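Local atomic coordinates of erythrocyte membrane protein 1 (Plasmodium falciparum, PDB entry 6S8T), a protein that binds the host receptor ICAM-1 through the DBLbeta domain described here, one part of a much longer adhesin of infected erythrocytes. Residues Q116-S121 with R183-D188; T120-N125 with Q146-M151; R296-W301 with S415-Y420; T411-T416 with I421-H426. One frame throughout, in Å; residues are numbered along the deposited sequence. Where two conformers were deposited one is given.

Interaction 1: residues Q116-S121 with R183-D188; sequences QHMCTS and RYSFAD
Met118 reaches across from the loop 116-121 to the flank of helix 172-194, where its terminal methyl settles against Ser185 and its sulfur lies beside Asp188. The tight end is the methyl: CE of Met118 comes to 3.3 Å from the backbone O of Ser185. With CG anti to the backbone N (chi1 -161°) and the rest of the chain extended, the methionine spans a gap whose nearest alpha carbons, those of Met118 and Ser185, are 7.8 Å apart. A long, unbranched, apolar side chain suits this buried place, since it can lie against a helix flank whose polar groups are already engaged elsewhere: in the conformer given, OG of Ser185 is hydrogen-bonded to Asp152 of helix 137-163, while the carboxylate of Asp188 forms salt bridges with Arg296 and Arg114. In this helical, disulfide-rich Duffy-binding-like domain, Met118 thus brings the link between two short helices, 113-116 and 121-124, against a long core helix. The contact is looser further back along the side chain, where SD of Met118 stands 4.1 Å from CB of Asp188 and the two side chains cross at a slant. On the loop side Cys119 is the centre of an inverse gamma turn and is tied by a disulfide to Cys80, while the partly exposed His117, the first residue past helix 113-116, lies on Asp84 and Arg89.

Interaction 2: residues T120-N125 with Q146-M151; sequences TSNLEN and QLAAKM
Ala148 and Asn122 form the heart of this contact, with Leu147 beside them. The methyl of Ala148, on helix 137-163, lies against the amide end of Asn122, with CB of Ala148 3.7 Å from OD1 of Asn122; a small residue here lets the short helix 121-124 come close. The amide is brought forward by a first torsion that sets CG of Asn122 between the backbone N and the carbonyl carbon (chi1 62°). Its ND2 then lies 4.0 Å from CD2 of Leu147, and this nitrogen is hydrogen-bonded to OD1 of Asp144, one turn earlier on the same long helix. The amide oxygen has no such partner: OD1 of Asn122 is buried here without a hydrogen bond. Both helices belong to the Duffy-binding-like fold, a bundle of long helices with short ones such as 121-124 packed against them. Leu123 adds an apolar touch, its CD1 standing 4.2 Å from CB of Ala148, and also packs on Leu207 and Leu189 of two further helices. Behind the interface OG1 of Thr120 donates to OE1 of Glu124, meeting the carboxylate on its anti side at 2.8 Å, and Lys83 forms a salt bridge with the same oxygen.

Interaction 3: residues R296-W301 with S415-Y420; sequences RWMVEW and STAAGY
Met298 is the bump of this contact, and the hollow it enters lies between Ala417 and Tyr420, three residues apart on the opposing helix. The methionine leaves helix 293-319 with CG anti to the backbone N (chi1 175°), runs straight as far as its sulfur, and then bends at chi3 (77°). Straight stem and bent end have separate jobs: SD of Met298 rests on the methyl CB of Ala417 at 3.7 Å, while CE turns to lie beside the tyrosine, 3.6 Å from CD1 of Tyr420. A flexible thioether is well suited to filling a space bounded by a small methyl at one side and a ring at the other. The alanine supplies the shallow part of the hollow; the ring of Tyr420 rises beside it as the taller part. Further along that ring Val299 comes in, its CG2 at the edge near the ring plane, 3.8 Å from CE1 of Tyr420. The valine and tyrosine side chains cross at about a right angle. Ala417 also packs on Trp358 and Tyr365 of helix 335-372, so a third helix joins the same apolar core. The arrangement is the packing of a short, N-capped helix against the long helices of the DBLbeta domain: Thr416 is the N-cap of helix 417-424, its OG1 accepting from the backbone N of Gly419 at 3.1 Å.

Interaction 4: residues T411-T416 with I421-H426; sequences TSPYST and IHQEGH
Tyr414 points its hydroxyl at the carboxylate of Glu424 while Gln423 lies across one face of its ring. The hydroxyl donates in a short bond, 2.5 Å from OH of Tyr414 to OE2 of Glu424, and reaches that oxygen on the anti side, 15° out of the carboxylate plane. Ring and carboxylate are turned only 30° apart, so the acid continues roughly the plane of the phenol from its edge. Gln423 comes in quite differently. Its side chain crosses the ring at about a right angle, with CG over the face 4.0 Å from CZ of Tyr414, and its amide plane stands 72° from that of the ring. The first torsion, with CG anti to the carbonyl carbon, sets CG of Gln423 against CG of Pro413 at 3.7 Å, and the bend at chi2 then brings the amide carbon beside the proline and NE2 toward the phenol end of the ring. The methylenes of a glutamine serve as apolar filling here, and the amide is still used, since NE2 of Gln423 gives a hydrogen bond to the backbone O of Tyr12. Pro413 and Tyr414 belong to a 3-10 turn, steadied by an ST turn in which OG of Ser412 accepts from the backbone N of Tyr414. The tyrosine hydroxyl and the glutamate are also bound by the chain near the N terminus, OH by the backbone N of Ile15 and OE2 by that of Ala16, where helix 16-32 begins. Helix 335-372 lies alongside, its Tyr365 bonded to the backbone O of Tyr414, and helix 293-319 meets Ile421 through Met298 and Ala302.

How the interactions relate
From the N-terminal side, interactions 1 and 2 start from one stretch, sharing Thr120 and Ser121. Interaction 2 closes a loop of 20 residues back onto helix 137-163; interaction 1, reaching on to helix 172-194, closes 61 and largely encloses it. Interaction 3 then spans 113 residues between helices 293-319 and 417-424. Interaction 4 closes just the four residues 417-420 and overlaps the far end of interaction 3, sharing Ser415 and Thr416, so the two cross rather than nest. The pairs are bridged where Asp188 of interaction 1 forms a salt bridge with Arg296 of interaction 3, joining helix 172-194 to helix 293-319. Interactions 2 and 4 lie about 34 Å apart between centres, on opposite sides of the chain's centre.

Interaction 1: residues Q116-S121 with R183-D188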
loop_
_atom_site.group_PDB
_atom_site.type_symbol
_atom_site.label_atom_id
_atom_site.label_comp_id
_atom_site.label_asym_id
_atom_site.label_seq_id
_atom_site.Cartn_x
_atom_site.Cartn_y
_atom_site.Cartn_z
ATOM N N GLN A 116 5.079 7.250 0.242
ATOM C CA GLN A 116 5.673 8.527 -0.144
ATOM C C GLN A 116 7.190 8.517 0.021
ATOM O O GLN A 116 7.910 9.107 -0.792
ATOM C CB GLN A 116 5.053 9.658 0.673
ATOM C CG GLN A 116 5.667 11.019 0.409
ATOM C CD GLN A 116 4.922 12.130 1.111
ATOM O OE1 GLN A 116 3.700 12.082 1.248
ATOM N NE2 GLN A 116 5.656 13.139 1.571
ATOM N N HIS A 117 7.695 7.855 1.061
ATOM C CA HIS A 117 9.128 7.810 1.333
ATOM C C HIS A 117 9.752 6.474 0.941
ATOM O O HIS A 117 10.735 6.040 1.551
ATOM C CB HIS A 117 9.396 8.121 2.805
ATOM C CG HIS A 117 8.778 9.404 3.267
ATOM N ND1 HIS A 117 9.146 10.632 2.760
ATOM C CD2 HIS A 117 7.808 9.649 4.178
ATOM C CE1 HIS A 117 8.436 11.579 3.346
ATOM N NE2 HIS A 117 7.619 11.009 4.213
ATOM N N MET A 118 9.199 5.822 -0.076
ATOM C CA MET A 118 9.720 4.552 -0.558
ATOM C C MET A 118 11.093 4.742 -1.203
ATOM O O MET A 118 11.371 5.767 -1.830
ATOM C CB MET A 118 8.730 3.945 -1.556
ATOM C CG MET A 118 8.869 2.459 -1.805
ATOM S SD MET A 118 7.406 1.810 -2.645
ATOM C CE MET A 118 8.027 0.233 -3.220
ATOM N N CYS A 119 11.960 3.735 -1.044
ATOM C CA CYS A 119 13.348 3.816 -1.514
ATOM C C CYS A 119 13.436 3.370 -2.973
ATOM O O CYS A 119 13.815 2.242 -3.293
ATOM C CB CYS A 119 14.268 2.977 -0.633
ATOM S SG CYS A 119 14.434 3.511 1.090
ATOM N N THR A 120 13.105 4.293 -3.878
ATOM C CA THR A 120 13.148 4.032 -5.314
ATOM C C THR A 120 14.042 5.029 -6.046
ATOM O O THR A 120 13.871 5.261 -7.244
ATOM C CB THR A 120 11.743 4.049 -5.907
ATOM O OG1 THR A 120 11.128 5.314 -5.633
ATOM C CG2 THR A 120 10.899 2.939 -5.306
ATOM N N SER A 121 15.014 5.610 -5.338
ATOM C CA SER A 121 15.828 6.672 -5.917
ATOM C C SER A 121 16.722 6.159 -7.041
ATOM O O SER A 121 16.982 6.891 -8.003
ATOM C CB SER A 121 16.667 7.338 -4.824
ATOM O OG SER A 121 17.418 8.418 -5.342
ATOM N N ARG A 183 4.992 -6.291 2.818
ATOM C CA ARG A 183 4.133 -6.823 1.764
ATOM C C ARG A 183 3.473 -5.699 0.972
ATOM O O ARG A 183 3.316 -5.804 -0.251
ATOM C CB ARG A 183 3.087 -7.763 2.366
ATOM C CG ARG A 183 3.690 -9.025 2.966
ATOM C CD ARG A 183 2.701 -9.776 3.843
ATOM N NE ARG A 183 1.499 -10.160 3.107
ATOM C CZ ARG A 183 0.514 -10.889 3.620
ATOM N NH1 ARG A 183 0.591 -11.319 4.873
ATOM N NH2 ARG A 183 -0.544 -11.189 2.877
ATOM N N TYR A 184 3.096 -4.610 1.650
ATOM C CA TYR A 184 2.576 -3.437 0.951
ATOM C C TYR A 184 3.618 -2.842 0.010
ATOM O O TYR A 184 3.281 -2.382 -1.088
ATOM C CB TYR A 184 2.117 -2.382 1.960
ATOM C CG TYR A 184 0.913 -2.768 2.792
ATOM C CD1 TYR A 184 -0.134 -3.501 2.242
ATOM C CD2 TYR A 184 0.819 -2.390 4.131
ATOM C CE1 TYR A 184 -1.239 -3.848 2.998
ATOM C CE2 TYR A 184 -0.281 -2.735 4.898
ATOM C CZ TYR A 184 -1.308 -3.465 4.324
ATOM O OH TYR A 184 -2.407 -3.812 5.076
ATOM N N SER A 185 4.890 -2.825 0.425
ATOM C CA SER A 185 5.941 -2.272 -0.424
ATOM C C SER A 185 6.205 -3.162 -1.631
ATOM O O SER A 185 6.471 -2.665 -2.731
ATOM C CB SER A 185 7.225 -2.079 0.382
ATOM O OG SER A 185 8.336 -1.866 -0.475
ATOM N N PHE A 186 6.154 -4.483 -1.440
ATOM C CA PHE A 186 6.277 -5.405 -2.565
ATOM C C PHE A 186 5.147 -5.195 -3.569
ATOM O O PHE A 186 5.364 -5.260 -4.785
ATOM C CB PHE A 186 6.290 -6.849 -2.052
ATOM C CG PHE A 186 6.058 -7.894 -3.117
ATOM C CD1 PHE A 186 7.070 -8.252 -3.995
ATOM C CD2 PHE A 186 4.834 -8.540 -3.216
ATOM C CE1 PHE A 186 6.859 -9.224 -4.969
ATOM C CE2 PHE A 186 4.615 -9.512 -4.186
ATOM C CZ PHE A 186 5.631 -9.854 -5.061
ATOM N N ALA A 187 3.938 -4.917 -3.079
ATOM C CA ALA A 187 2.809 -4.721 -3.983
ATOM C C ALA A 187 2.893 -3.373 -4.690
ATOM O O ALA A 187 2.586 -3.274 -5.883
ATOM C CB ALA A 187 1.495 -4.849 -3.216
ATOM N N ASP A 188 3.313 -2.326 -3.968
ATOM C CA ASP A 188 3.488 -1.012 -4.585
ATOM C C ASP A 188 4.540 -1.052 -5.685
ATOM O O ASP A 188 4.373 -0.418 -6.734
ATOM C CB ASP A 188 3.872 0.026 -3.525
ATOM C CG ASP A 188 2.691 0.463 -2.670
ATOM O OD1 ASP A 188 1.532 0.109 -2.999
ATOM O OD2 ASP A 188 2.922 1.164 -1.662
#

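Interaction 2: residues T120-N125 with Q146-M151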
loop_
_atom_site.group_PDB
_atom_site.type_symbol
_atom_site.label_atom_id
_atom_site.label_comp_id
_atom_site.label_asym_id
_atom_site.label_seq_id
_atom_site.Cartn_x
_atom_site.Cartn_y
_atom_site.Cartn_z
ATOM N N THR A 120 13.105 4.293 -3.878
ATOM C CA THR A 120 13.148 4.032 -5.314
ATOM C C THR A 120 14.042 5.029 -6.046
ATOM O O THR A 120 13.871 5.261 -7.244
ATOM C CB THR A 120 11.743 4.049 -5.907
ATOM O OG1 THR A 120 11.128 5.314 -5.633
ATOM C CG2 THR A 120 10.899 2.939 -5.306
ATOM N N SER A 121 15.014 5.610 -5.338
ATOM C CA SER A 121 15.828 6.672 -5.917
ATOM C C SER A 121 16.722 6.159 -7.041
ATOM O O SER A 121 16.982 6.891 -8.003
ATOM C CB SER A 121 16.667 7.338 -4.824
ATOM O OG SER A 121 17.418 8.418 -5.342
ATOM N N ASN A 122 17.205 4.918 -6.941
ATOM C CA ASN A 122 17.991 4.353 -8.033
ATOM C C ASN A 122 17.151 4.224 -9.297
ATOM O O ASN A 122 17.643 4.465 -10.406
ATOM C CB ASN A 122 18.570 2.995 -7.627
ATOM C CG ASN A 122 17.495 1.966 -7.321
ATOM O OD1 ASN A 122 16.507 2.267 -6.654
ATOM N ND2 ASN A 122 17.686 0.742 -7.808
ATOM N N LEU A 123 15.877 3.856 -9.151
ATOM C CA LEU A 123 15.008 3.727 -10.315
ATOM C C LEU A 123 14.645 5.087 -10.896
ATOM O O LEU A 123 14.426 5.204 -12.108
ATOM C CB LEU A 123 13.744 2.954 -9.940
ATOM C CG LEU A 123 13.936 1.504 -9.496
ATOM C CD1 LEU A 123 12.618 0.924 -8.993
ATOM C CD2 LEU A 123 14.485 0.663 -10.641
ATOM N N GLU A 124 14.579 6.123 -10.054
ATOM C CA GLU A 124 14.230 7.455 -10.528
ATOM C C GLU A 124 15.346 8.094 -11.344
ATOM O O GLU A 124 15.067 8.970 -12.170
ATOM C CB GLU A 124 13.872 8.354 -9.342
ATOM C CG GLU A 124 12.613 7.938 -8.588
ATOM C CD GLU A 124 12.521 8.568 -7.204
ATOM O OE1 GLU A 124 12.327 7.822 -6.219
ATOM O OE2 GLU A 124 12.652 9.807 -7.099
ATOM N N ASN A 125 16.595 7.679 -11.138
ATOM C CA ASN A 125 17.753 8.275 -11.794
ATOM C C ASN A 125 18.496 7.250 -12.645
ATOM O O ASN A 125 19.726 7.175 -12.629
ATOM C CB ASN A 125 18.693 8.905 -10.768
ATOM C CG ASN A 125 18.024 9.999 -9.961
ATOM O OD1 ASN A 125 17.904 11.137 -10.415
ATOM N ND2 ASN A 125 17.588 9.662 -8.753
ATOM N N GLN A 146 15.584 -5.517 -7.814
ATOM C CA GLN A 146 15.929 -6.289 -6.625
ATOM C C GLN A 146 16.722 -5.458 -5.624
ATOM O O GLN A 146 16.580 -5.651 -4.411
ATOM C CB GLN A 146 16.714 -7.541 -7.015
ATOM C CG GLN A 146 15.872 -8.619 -7.686
ATOM C CD GLN A 146 16.677 -9.858 -8.023
ATOM O OE1 GLN A 146 17.635 -9.798 -8.791
ATOM N NE2 GLN A 146 16.296 -10.989 -7.441
ATOM N N LEU A 147 17.560 -4.536 -6.106
ATOM C CA LEU A 147 18.279 -3.654 -5.193
ATOM C C LEU A 147 17.318 -2.735 -4.451
ATOM O O LEU A 147 17.451 -2.539 -3.237
ATOM C CB LEU A 147 19.323 -2.836 -5.955
ATOM C CG LEU A 147 20.105 -1.825 -5.115
ATOM C CD1 LEU A 147 21.018 -2.533 -4.121
ATOM C CD2 LEU A 147 20.904 -0.883 -6.000
ATOM N N ALA A 148 16.339 -2.169 -5.161
ATOM C CA ALA A 148 15.366 -1.301 -4.508
ATOM C C ALA A 148 14.508 -2.078 -3.519
ATOM O O ALA A 148 14.218 -1.586 -2.422
ATOM C CB ALA A 148 14.493 -0.609 -5.555
ATOM N N ALA A 149 14.110 -3.302 -3.879
ATOM C CA ALA A 149 13.268 -4.100 -2.993
ATOM C C ALA A 149 13.998 -4.466 -1.704
ATOM O O ALA A 149 13.402 -4.445 -0.620
ATOM C CB ALA A 149 12.793 -5.359 -3.717
ATOM N N LYS A 150 15.287 -4.802 -1.799
ATOM C CA LYS A 150 16.036 -5.201 -0.608
ATOM C C LYS A 150 16.310 -4.010 0.304
ATOM O O LYS A 150 16.134 -4.099 1.525
ATOM C CB LYS A 150 17.345 -5.881 -1.005
ATOM C CG LYS A 150 18.307 -6.084 0.162
ATOM C CD LYS A 150 19.572 -6.814 -0.257
ATOM C CE LYS A 150 20.584 -6.857 0.875
ATOM N NZ LYS A 150 21.026 -5.490 1.283
ATOM N N MET A 151 16.743 -2.883 -0.268
ATOM C CA MET A 151 17.039 -1.714 0.556
ATOM C C MET A 151 15.775 -1.098 1.140
ATOM O O MET A 151 15.812 -0.553 2.248
ATOM C CB MET A 151 17.816 -0.675 -0.255
ATOM C CG MET A 151 19.187 -1.150 -0.719
ATOM S SD MET A 151 20.178 0.145 -1.495
ATOM C CE MET A 151 20.463 1.241 -0.107
#

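Interaction 3: residues R296-W301 with S415-Y420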
loop_
_atom_site.group_PDB
_atom_site.type_symbol
_atom_site.label_atom_id
_atom_site.label_comp_id
_atom_site.label_asym_id
_atom_site.label_seq_id
_atom_site.Cartn_x
_atom_site.Cartn_y
_atom_site.Cartn_z
ATOM N N ARG A 296 -5.715 -1.556 -1.025
ATOM C CA ARG A 296 -4.611 -1.778 -0.094
ATOM C C ARG A 296 -4.366 -0.540 0.758
ATOM O O ARG A 296 -4.246 -0.627 1.985
ATOM C CB ARG A 296 -3.339 -2.172 -0.850
ATOM C CG ARG A 296 -3.501 -3.386 -1.765
ATOM C CD ARG A 296 -2.151 -3.934 -2.243
ATOM N NE ARG A 296 -1.245 -2.900 -2.741
ATOM C CZ ARG A 296 -1.047 -2.616 -4.027
ATOM N NH1 ARG A 296 -0.195 -1.657 -4.369
ATOM N NH2 ARG A 296 -1.699 -3.286 -4.971
ATOM N N TRP A 297 -4.323 0.632 0.120
ATOM C CA TRP A 297 -4.069 1.871 0.851
ATOM C C TRP A 297 -5.182 2.185 1.845
ATOM O O TRP A 297 -4.912 2.736 2.918
ATOM C CB TRP A 297 -3.878 3.025 -0.136
ATOM C CG TRP A 297 -2.592 2.952 -0.919
ATOM C CD1 TRP A 297 -1.625 1.987 -0.830
ATOM C CD2 TRP A 297 -2.131 3.891 -1.897
ATOM N NE1 TRP A 297 -0.594 2.269 -1.696
ATOM C CE2 TRP A 297 -0.882 3.432 -2.363
ATOM C CE3 TRP A 297 -2.658 5.072 -2.430
ATOM C CZ2 TRP A 297 -0.151 4.115 -3.331
ATOM C CZ3 TRP A 297 -1.932 5.750 -3.392
ATOM C CH2 TRP A 297 -0.691 5.271 -3.832
ATOM N N MET A 298 -6.433 1.839 1.511
ATOM C CA MET A 298 -7.540 2.045 2.445
ATOM C C MET A 298 -7.376 1.190 3.697
ATOM O O MET A 298 -7.580 1.677 4.817
ATOM C CB MET A 298 -8.876 1.741 1.754
ATOM C CG MET A 298 -10.099 1.810 2.669
ATOM S SD MET A 298 -11.672 1.402 1.861
ATOM C CE MET A 298 -11.579 -0.384 1.772
ATOM N N VAL A 299 -7.027 -0.090 3.530
ATOM C CA VAL A 299 -6.771 -0.949 4.684
ATOM C C VAL A 299 -5.607 -0.404 5.508
ATOM O O VAL A 299 -5.634 -0.431 6.743
ATOM C CB VAL A 299 -6.510 -2.400 4.231
ATOM C CG1 VAL A 299 -6.134 -3.279 5.423
ATOM C CG2 VAL A 299 -7.722 -2.970 3.501
ATOM N N GLU A 300 -4.568 0.102 4.837
ATOM C CA GLU A 300 -3.438 0.696 5.548
ATOM C C GLU A 300 -3.832 2.010 6.215
ATOM O O GLU A 300 -3.306 2.342 7.282
ATOM C CB GLU A 300 -2.260 0.900 4.585
ATOM C CG GLU A 300 -0.936 1.344 5.231
ATOM C CD GLU A 300 0.231 1.332 4.245
ATOM O OE1 GLU A 300 0.002 1.047 3.051
ATOM O OE2 GLU A 300 1.386 1.597 4.659
ATOM N N TRP A 301 -4.760 2.761 5.611
ATOM C CA TRP A 301 -5.265 3.981 6.238
ATOM C C TRP A 301 -5.991 3.668 7.540
ATOM O O TRP A 301 -5.861 4.404 8.524
ATOM C CB TRP A 301 -6.197 4.723 5.271
ATOM C CG TRP A 301 -6.720 6.058 5.779
ATOM C CD1 TRP A 301 -6.259 7.300 5.441
ATOM C CD2 TRP A 301 -7.810 6.275 6.692
ATOM N NE1 TRP A 301 -6.983 8.271 6.092
ATOM C CE2 TRP A 301 -7.940 7.671 6.866
ATOM C CE3 TRP A 301 -8.684 5.427 7.383
ATOM C CZ2 TRP A 301 -8.909 8.236 7.700
ATOM C CZ3 TRP A 301 -9.640 5.989 8.215
ATOM C CH2 TRP A 301 -9.746 7.382 8.364
ATOM N N SER A 415 -20.346 -4.354 0.348
ATOM C CA SER A 415 -20.983 -3.264 -0.377
ATOM C C SER A 415 -20.630 -1.887 0.174
ATOM O O SER A 415 -21.032 -0.882 -0.423
ATOM C CB SER A 415 -22.503 -3.449 -0.379
ATOM O OG SER A 415 -23.009 -3.531 0.942
ATOM N N THR A 416 -19.900 -1.810 1.290
ATOM C CA THR A 416 -19.431 -0.544 1.843
ATOM C C THR A 416 -17.973 -0.678 2.265
ATOM O O THR A 416 -17.490 -1.770 2.573
ATOM C CB THR A 416 -20.260 -0.079 3.056
ATOM O OG1 THR A 416 -20.054 -0.975 4.157
ATOM C CG2 THR A 416 -21.748 -0.012 2.723
ATOM N N ALA A 417 -17.273 0.460 2.282
ATOM C CA ALA A 417 -15.872 0.462 2.694
ATOM C C ALA A 417 -15.724 0.013 4.143
ATOM O O ALA A 417 -14.795 -0.734 4.478
ATOM C CB ALA A 417 -15.269 1.852 2.494
ATOM N N ALA A 418 -16.634 0.455 5.015
ATOM C CA ALA A 418 -16.617 0.009 6.406
ATOM C C ALA A 418 -16.747 -1.506 6.500
ATOM O O ALA A 418 -16.098 -2.142 7.339
ATOM C CB ALA A 418 -17.739 0.691 7.188
ATOM N N GLY A 419 -17.587 -2.101 5.652
ATOM C CA GLY A 419 -17.702 -3.550 5.646
ATOM C C GLY A 419 -16.433 -4.230 5.172
ATOM O O GLY A 419 -16.027 -5.257 5.723
ATOM N N TYR A 420 -15.789 -3.667 4.144
ATOM C CA TYR A 420 -14.520 -4.214 3.673
ATOM C C TYR A 420 -13.461 -4.186 4.774
ATOM O O TYR A 420 -12.701 -5.149 4.936
ATOM C CB TYR A 420 -14.034 -3.438 2.444
ATOM C CG TYR A 420 -12.887 -4.109 1.708
ATOM C CD1 TYR A 420 -11.572 -4.002 2.166
ATOM C CD2 TYR A 420 -13.120 -4.853 0.556
ATOM C CE1 TYR A 420 -10.528 -4.623 1.492
ATOM C CE2 TYR A 420 -12.088 -5.473 -0.120
ATOM C CZ TYR A 420 -10.798 -5.358 0.348
ATOM O OH TYR A 420 -9.780 -5.980 -0.331
#

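Interaction 4: residues T411-T416 with I421-H426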
loop_
_atom_site.group_PDB
_atom_site.type_symbol
_atom_site.label_atom_id
_atom_site.label_comp_id
_atom_site.label_asym_id
_atom_site.label_seq_id
_atom_site.Cartn_x
_atom_site.Cartn_y
_atom_site.Cartn_z
ATOM N N THR A 411 -27.054 -8.085 1.659
ATOM C CA THR A 411 -26.650 -9.288 2.374
ATOM C C THR A 411 -25.141 -9.475 2.442
ATOM O O THR A 411 -24.681 -10.407 3.111
ATOM C CB THR A 411 -27.277 -10.525 1.721
ATOM O OG1 THR A 411 -26.778 -11.708 2.358
ATOM C CG2 THR A 411 -26.937 -10.573 0.238
ATOM N N SER A 412 -24.364 -8.627 1.773
ATOM C CA SER A 412 -22.919 -8.753 1.750
ATOM C C SER A 412 -22.275 -7.550 2.423
ATOM O O SER A 412 -22.650 -6.405 2.127
ATOM C CB SER A 412 -22.402 -8.878 0.311
ATOM O OG SER A 412 -20.985 -8.824 0.273
ATOM N N PRO A 413 -21.308 -7.755 3.321
ATOM C CA PRO A 413 -20.612 -6.606 3.921
ATOM C C PRO A 413 -19.713 -5.862 2.951
ATOM O O PRO A 413 -19.355 -4.712 3.231
ATOM C CB PRO A 413 -19.798 -7.243 5.055
ATOM C CG PRO A 413 -19.580 -8.651 4.603
ATOM C CD PRO A 413 -20.836 -9.039 3.868
ATOM N N TYR A 414 -19.339 -6.467 1.822
ATOM C CA TYR A 414 -18.430 -5.812 0.885
ATOM C C TYR A 414 -19.074 -4.670 0.107
ATOM O O TYR A 414 -18.394 -4.060 -0.726
ATOM C CB TYR A 414 -17.853 -6.839 -0.092
ATOM C CG TYR A 414 -16.901 -7.815 0.561
ATOM C CD1 TYR A 414 -15.570 -7.483 0.760
ATOM C CD2 TYR A 414 -17.335 -9.064 0.982
ATOM C CE1 TYR A 414 -14.693 -8.364 1.361
ATOM C CE2 TYR A 414 -16.461 -9.958 1.582
ATOM C CZ TYR A 414 -15.139 -9.595 1.769
ATOM O OH TYR A 414 -14.260 -10.468 2.364
ATOM N N SER A 415 -20.346 -4.354 0.348
ATOM C CA SER A 415 -20.983 -3.264 -0.377
ATOM C C SER A 415 -20.630 -1.887 0.174
ATOM O O SER A 415 -21.032 -0.882 -0.423
ATOM C CB SER A 415 -22.503 -3.449 -0.379
ATOM O OG SER A 415 -23.009 -3.531 0.942
ATOM N N THR A 416 -19.900 -1.810 1.290
ATOM C CA THR A 416 -19.431 -0.544 1.843
ATOM C C THR A 416 -17.973 -0.678 2.265
ATOM O O THR A 416 -17.490 -1.770 2.573
ATOM C CB THR A 416 -20.260 -0.079 3.056
ATOM O OG1 THR A 416 -20.054 -0.975 4.157
ATOM C CG2 THR A 416 -21.748 -0.012 2.723
ATOM N N ILE A 421 -13.397 -3.090 5.538
ATOM C CA ILE A 421 -12.401 -2.981 6.606
ATOM C C ILE A 421 -12.639 -4.050 7.668
ATOM O O ILE A 421 -11.705 -4.716 8.123
ATOM C CB ILE A 421 -12.414 -1.565 7.216
ATOM C CG1 ILE A 421 -11.866 -0.538 6.222
ATOM C CG2 ILE A 421 -11.625 -1.528 8.527
ATOM C CD1 ILE A 421 -10.438 -0.795 5.792
ATOM N N HIS A 422 -13.895 -4.237 8.073
ATOM C CA HIS A 422 -14.180 -5.238 9.095
ATOM C C HIS A 422 -14.009 -6.664 8.588
ATOM O O HIS A 422 -13.918 -7.584 9.407
ATOM C CB HIS A 422 -15.591 -5.033 9.653
ATOM C CG HIS A 422 -15.712 -3.839 10.551
ATOM N ND1 HIS A 422 -15.124 -3.782 11.797
ATOM C CD2 HIS A 422 -16.346 -2.654 10.381
ATOM C CE1 HIS A 422 -15.392 -2.615 12.356
ATOM N NE2 HIS A 422 -16.131 -1.912 11.519
ATOM N N GLN A 423 -13.947 -6.869 7.272
ATOM C CA GLN A 423 -13.719 -8.197 6.713
ATOM C C GLN A 423 -12.238 -8.491 6.491
ATOM O O GLN A 423 -11.793 -9.619 6.728
ATOM C CB GLN A 423 -14.473 -8.355 5.388
ATOM C CG GLN A 423 -15.974 -8.533 5.535
ATOM C CD GLN A 423 -16.350 -9.886 6.110
ATOM O OE1 GLN A 423 -17.038 -9.971 7.124
ATOM N NE2 GLN A 423 -15.900 -10.953 5.458
ATOM N N GLU A 424 -11.466 -7.498 6.042
ATOM C CA GLU A 424 -10.087 -7.715 5.630
ATOM C C GLU A 424 -9.065 -6.899 6.409
ATOM O O GLU A 424 -7.861 -7.137 6.247
ATOM C CB GLU A 424 -9.923 -7.396 4.134
ATOM C CG GLU A 424 -10.974 -8.038 3.236
ATOM C CD GLU A 424 -10.803 -9.542 3.121
ATOM O OE1 GLU A 424 -9.714 -10.046 3.482
ATOM O OE2 GLU A 424 -11.754 -10.217 2.664
ATOM N N GLY A 425 -9.498 -5.950 7.241
ATOM C CA GLY A 425 -8.588 -5.020 7.871
ATOM C C GLY A 425 -8.054 -5.513 9.202
ATOM O O GLY A 425 -8.414 -6.573 9.711
ATOM N N HIS A 426 -7.167 -4.701 9.775
ATOM C CA HIS A 426 -6.514 -4.995 11.050
ATOM C C HIS A 426 -6.734 -3.781 11.946
ATOM O O HIS A 426 -5.910 -2.864 11.984
ATOM C CB HIS A 426 -5.039 -5.308 10.849
ATOM C CG HIS A 426 -4.790 -6.482 9.954
ATOM N ND1 HIS A 426 -4.937 -6.417 8.584
ATOM C CD2 HIS A 426 -4.410 -7.751 10.233
ATOM C CE1 HIS A 426 -4.654 -7.595 8.058
ATOM N NE2 HIS A 426 -4.331 -8.423 9.036
#